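Protein Ta0487 (Thermoplasma acidophilum, PDB 3KBQ) is of unknown function but belongs to the CinA family, this chain comprising its probable molybdopterin-binding domain. Local coordinates at residues P123-I128 and L138-G143; D97-I102 and K117-P122. All coordinates share one frame; numbering follows the deposited sequence.

Contact 1 (P123-I128 and L138-G143)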
# COMPACT_ATOMS: atom_id res chain seq x y z
N PRO B 123 -21.59 9.14 12.77
CA PRO B 123 -21.49 10.19 13.81
C PRO B 123 -20.08 10.47 14.33
O PRO B 123 -19.84 11.55 14.85
CB PRO B 123 -22.38 9.66 14.95
CG PRO B 123 -22.49 8.23 14.72
CD PRO B 123 -22.48 8.05 13.21
N SER B 124 -19.16 9.51 14.19
CA SER B 124 -17.77 9.74 14.60
C SER B 124 -16.99 10.72 13.73
O SER B 124 -15.83 11.04 14.05
CB SER B 124 -17.02 8.41 14.61
OG SER B 124 -17.10 7.80 15.89
N CYS B 125 -17.59 11.16 12.62
CA CYS B 125 -16.90 12.04 11.67
C CYS B 125 -17.55 13.39 11.57
O CYS B 125 -18.75 13.50 11.79
CB CYS B 125 -16.89 11.39 10.29
SG CYS B 125 -16.01 9.80 10.26
N ARG B 126 -16.76 14.41 11.23
CA ARG B 126 -17.23 15.72 10.80
C ARG B 126 -16.81 15.95 9.34
O ARG B 126 -15.67 15.61 8.96
CB ARG B 126 -16.55 16.80 11.62
CG ARG B 126 -17.11 17.01 13.00
CD ARG B 126 -16.51 18.28 13.61
NE ARG B 126 -15.12 18.10 14.02
CZ ARG B 126 -14.07 18.72 13.48
NH1 ARG B 126 -14.23 19.59 12.49
NH2 ARG B 126 -12.84 18.47 13.94
N PRO B 127 -17.68 16.60 8.53
CA PRO B 127 -17.23 16.86 7.17
C PRO B 127 -16.24 18.02 7.12
O PRO B 127 -16.31 18.89 7.96
CB PRO B 127 -18.52 17.22 6.42
CG PRO B 127 -19.53 17.70 7.51
CD PRO B 127 -18.96 17.26 8.85
N ILE B 128 -15.32 18.00 6.15
CA ILE B 128 -14.44 19.12 5.86
C ILE B 128 -14.77 19.65 4.46
O ILE B 128 -14.82 18.87 3.48
CB ILE B 128 -12.93 18.75 5.76
CG1 ILE B 128 -12.52 17.67 6.77
CG2 ILE B 128 -12.12 20.05 5.85
CD1 ILE B 128 -11.28 16.80 6.35
N LEU B 138 -13.52 14.11 5.46
CA LEU B 138 -14.01 13.81 6.81
C LEU B 138 -12.84 13.75 7.77
O LEU B 138 -11.78 13.22 7.41
CB LEU B 138 -14.76 12.47 6.83
CG LEU B 138 -16.03 12.30 5.97
CD1 LEU B 138 -16.68 10.93 6.22
CD2 LEU B 138 -17.03 13.39 6.25
N ILE B 139 -13.01 14.29 8.98
CA ILE B 139 -12.08 14.04 10.09
C ILE B 139 -12.92 13.30 11.09
O ILE B 139 -14.04 13.73 11.41
CB ILE B 139 -11.63 15.30 10.86
CG1 ILE B 139 -11.41 16.48 9.94
CG2 ILE B 139 -10.39 15.04 11.78
CD1 ILE B 139 -12.03 17.80 10.49
N CYS B 140 -12.37 12.20 11.60
CA CYS B 140 -13.09 11.32 12.47
C CYS B 140 -12.22 11.11 13.69
O CYS B 140 -10.96 11.19 13.62
CB CYS B 140 -13.35 10.01 11.75
SG CYS B 140 -13.98 10.30 10.05
N ALA B 141 -12.87 10.85 14.82
CA ALA B 141 -12.10 10.41 16.00
C ALA B 141 -12.57 8.99 16.36
O ALA B 141 -13.77 8.70 16.37
CB ALA B 141 -12.31 11.37 17.16
N VAL B 142 -11.62 8.10 16.57
CA VAL B 142 -11.90 6.74 17.02
C VAL B 142 -11.10 6.60 18.31
O VAL B 142 -9.87 6.49 18.28
CB VAL B 142 -11.43 5.68 15.96
CG1 VAL B 142 -11.84 4.25 16.39
CG2 VAL B 142 -11.99 5.99 14.60
N GLY B 143 -11.82 6.58 19.43
CA GLY B 143 -11.26 6.89 20.78
C GLY B 143 -10.35 8.12 20.65
O GLY B 143 -10.76 9.17 20.14
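Cys125 and Cys140 face each other across an antiparallel hairpin and are joined by a disulfide, with SG to SG at 2.1 Å and a torsion of 105° about the S-S bond. They form a non-hydrogen-bonded pair, where the two backbones come close enough for a short cross-strand bridge. The next pair along, Arg126 with Ile139, carries the reciprocal backbone bonds: Arg126 N to Ile139 O is 2.8 Å and almost straight at 171°, and Ile139 N returns to Arg126 O at 3.0 Å. Beyond the disulfide, Ala141 N reaches Ser124 O at 3.1 Å, while Ser124 OG adds a weak bond to Ala141 O, its stronger partner being Gln90.

Arg126 shows how a long side chain can follow its cross-strand neighbour. Its CB lies 4.0 Å from Ile139 O; the chain then rises beside Ile139, both pointing the same way, and bends about its CG-CD bond (chi3 -74°). That bend brings the guanidinium against the isoleucine tip obliquely, with NH1 3.5 Å from Ile139 CD1 and CZ and NH2 close by. Ile128 meets the same residue crosswise, its CG1 3.6 Å from Ile139 CG1. An alanine in place of Ile128 lacks everything past CB and would probably leave a gap beside Ile139 CG1 and Met164, which Ile128 also touches.

On the opposite face, which carries the two cysteines, Leu138 CD2 packs 3.6 Å from Pro127 CA. This face is roofed by helix 80-87, whose Phe84 touches both cysteines and whose Val81 meets Leu138. Strand 125-128 is the outermost of the mixed sheet within this chain, and strand 137-142 connects it to strand 145-150.

Contact 2 (D97-I102 and K117-P122)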
# COMPACT_ATOMS: atom_id res chain seq x y z
N ASP B 97 -25.58 19.80 7.11
CA ASP B 97 -24.62 20.84 6.65
C ASP B 97 -23.97 20.34 5.37
O ASP B 97 -23.94 21.05 4.36
CB ASP B 97 -23.48 21.12 7.66
CG ASP B 97 -23.95 21.41 9.09
OD1 ASP B 97 -25.17 21.69 9.33
OD2 ASP B 97 -23.07 21.38 9.99
N ALA B 98 -23.45 19.11 5.44
CA ALA B 98 -22.81 18.46 4.29
C ALA B 98 -23.77 18.51 3.09
O ALA B 98 -23.39 18.98 2.00
CB ALA B 98 -22.45 17.00 4.62
N LEU B 99 -25.02 18.07 3.31
CA LEU B 99 -26.02 18.05 2.25
C LEU B 99 -26.22 19.45 1.62
O LEU B 99 -26.16 19.61 0.39
CB LEU B 99 -27.36 17.45 2.74
CG LEU B 99 -28.47 17.37 1.67
CD1 LEU B 99 -28.02 16.62 0.40
CD2 LEU B 99 -29.75 16.75 2.25
N ALA B 100 -26.45 20.45 2.49
CA ALA B 100 -26.46 21.86 2.07
C ALA B 100 -25.21 22.28 1.25
O ALA B 100 -25.35 22.88 0.20
CB ALA B 100 -26.64 22.78 3.30
N MET B 101 -24.00 21.96 1.73
CA MET B 101 -22.76 22.22 0.95
C MET B 101 -22.96 21.70 -0.49
O MET B 101 -22.81 22.44 -1.47
CB MET B 101 -21.54 21.53 1.58
CG MET B 101 -21.34 21.65 3.14
SD MET B 101 -19.68 21.25 3.89
CE MET B 101 -19.23 19.65 3.25
N ILE B 102 -23.33 20.42 -0.59
CA ILE B 102 -23.45 19.74 -1.89
C ILE B 102 -24.45 20.35 -2.89
O ILE B 102 -24.12 20.56 -4.07
CB ILE B 102 -23.65 18.22 -1.70
CG1 ILE B 102 -22.36 17.63 -1.08
CG2 ILE B 102 -23.95 17.56 -3.07
CD1 ILE B 102 -22.54 16.40 -0.25
N LYS B 117 -25.66 10.62 -1.71
CA LYS B 117 -24.98 9.73 -0.74
C LYS B 117 -23.67 10.34 -0.22
O LYS B 117 -23.19 9.92 0.85
CB LYS B 117 -24.83 8.28 -1.23
CG LYS B 117 -23.70 8.02 -2.22
CD LYS B 117 -22.42 7.53 -1.50
CE LYS B 117 -21.10 8.07 -2.16
NZ LYS B 117 -21.19 8.38 -3.63
N MET B 118 -23.12 11.33 -0.93
CA MET B 118 -21.90 12.01 -0.42
C MET B 118 -22.13 12.77 0.89
O MET B 118 -21.14 13.11 1.57
CB MET B 118 -21.24 12.97 -1.46
CG MET B 118 -20.57 12.31 -2.66
SD MET B 118 -19.91 13.52 -3.87
CE MET B 118 -21.22 14.74 -4.02
N ALA B 119 -23.38 13.05 1.25
CA ALA B 119 -23.68 13.66 2.56
C ALA B 119 -23.90 12.66 3.70
O ALA B 119 -24.15 13.08 4.83
CB ALA B 119 -24.88 14.64 2.47
N LYS B 120 -23.85 11.36 3.40
CA LYS B 120 -24.11 10.30 4.39
C LYS B 120 -22.79 10.04 5.15
O LYS B 120 -21.75 9.78 4.54
CB LYS B 120 -24.66 9.04 3.70
CG LYS B 120 -26.15 9.02 3.33
CD LYS B 120 -27.03 8.51 4.54
CE LYS B 120 -28.30 7.64 4.14
NZ LYS B 120 -29.72 8.24 4.34
N ILE B 121 -22.82 10.17 6.47
CA ILE B 121 -21.59 10.24 7.28
C ILE B 121 -21.88 9.46 8.56
O ILE B 121 -23.03 9.47 9.00
CB ILE B 121 -21.30 11.72 7.58
CG1 ILE B 121 -20.33 12.33 6.57
CG2 ILE B 121 -20.74 11.97 8.94
CD1 ILE B 121 -20.47 13.88 6.54
N PRO B 122 -20.88 8.75 9.15
CA PRO B 122 -21.15 8.21 10.50
C PRO B 122 -20.98 9.31 11.59
O PRO B 122 -20.29 10.30 11.36
CB PRO B 122 -20.10 7.10 10.64
CG PRO B 122 -18.94 7.60 9.90
CD PRO B 122 -19.49 8.46 8.73
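Ala119 presses its methyl group directly into the helix, CB lying 3.5 Å from Leu99 N and 3.8 Å from Leu99 CB. Ala98 CB meets the same methyl at 4.0 Å, so this small group sits against the helix backbone at Leu99, beside the methyl of Ala98. Next to it, Ile102 has CG1 anti to its carbonyl carbon (chi1 -66°), which sends CD1 over the peptide joining Met118 to Ala119, 3.8 Å from Ala119 N. The bend at the end of Met118 turns CE back to within 4.0 Å of Ile102 CG2.

The fit is slacker at Ile121, where CD1 only grazes Ala98 CB at 4.2 Å. The side chains that meet are apolar, and no hydrogen bond crosses the interface. The solvent side is formed by the far side of the helix, where Ala100 points away and is exposed; Asp97 is exposed as well.

Outside the interface, Ala98 N is hydrogen-bonded to Asp95 OD2, and Ala119 pairs through its backbone with Asp95. Helix 96-106 thus packs beside the small two-stranded sheet of 93-94 and 120-121, with Leu111 against Leu99 and Ile102.

Contacts 1 and 2 follow one another along the chain, since strand 120-121 is followed, after a short loop, by strand 125-128, and their centres lie 13 Å apart. They are also joined through space. Ile121 CG1 of contact 2 packs 3.5 Å from Leu138 CD2 of contact 1, and its CD1 lies 3.9 Å from Pro127 CB. Pro127 in turn reaches the helix, with CB 4.1 Å from Met101 CE. Apolar packing therefore ties the helix 96-106 and its small sheet to the border of the main sheet, on the same face as the disulfide. Both contacts belong to the probable molybdopterin-binding domain, though neither can be assigned a role in binding.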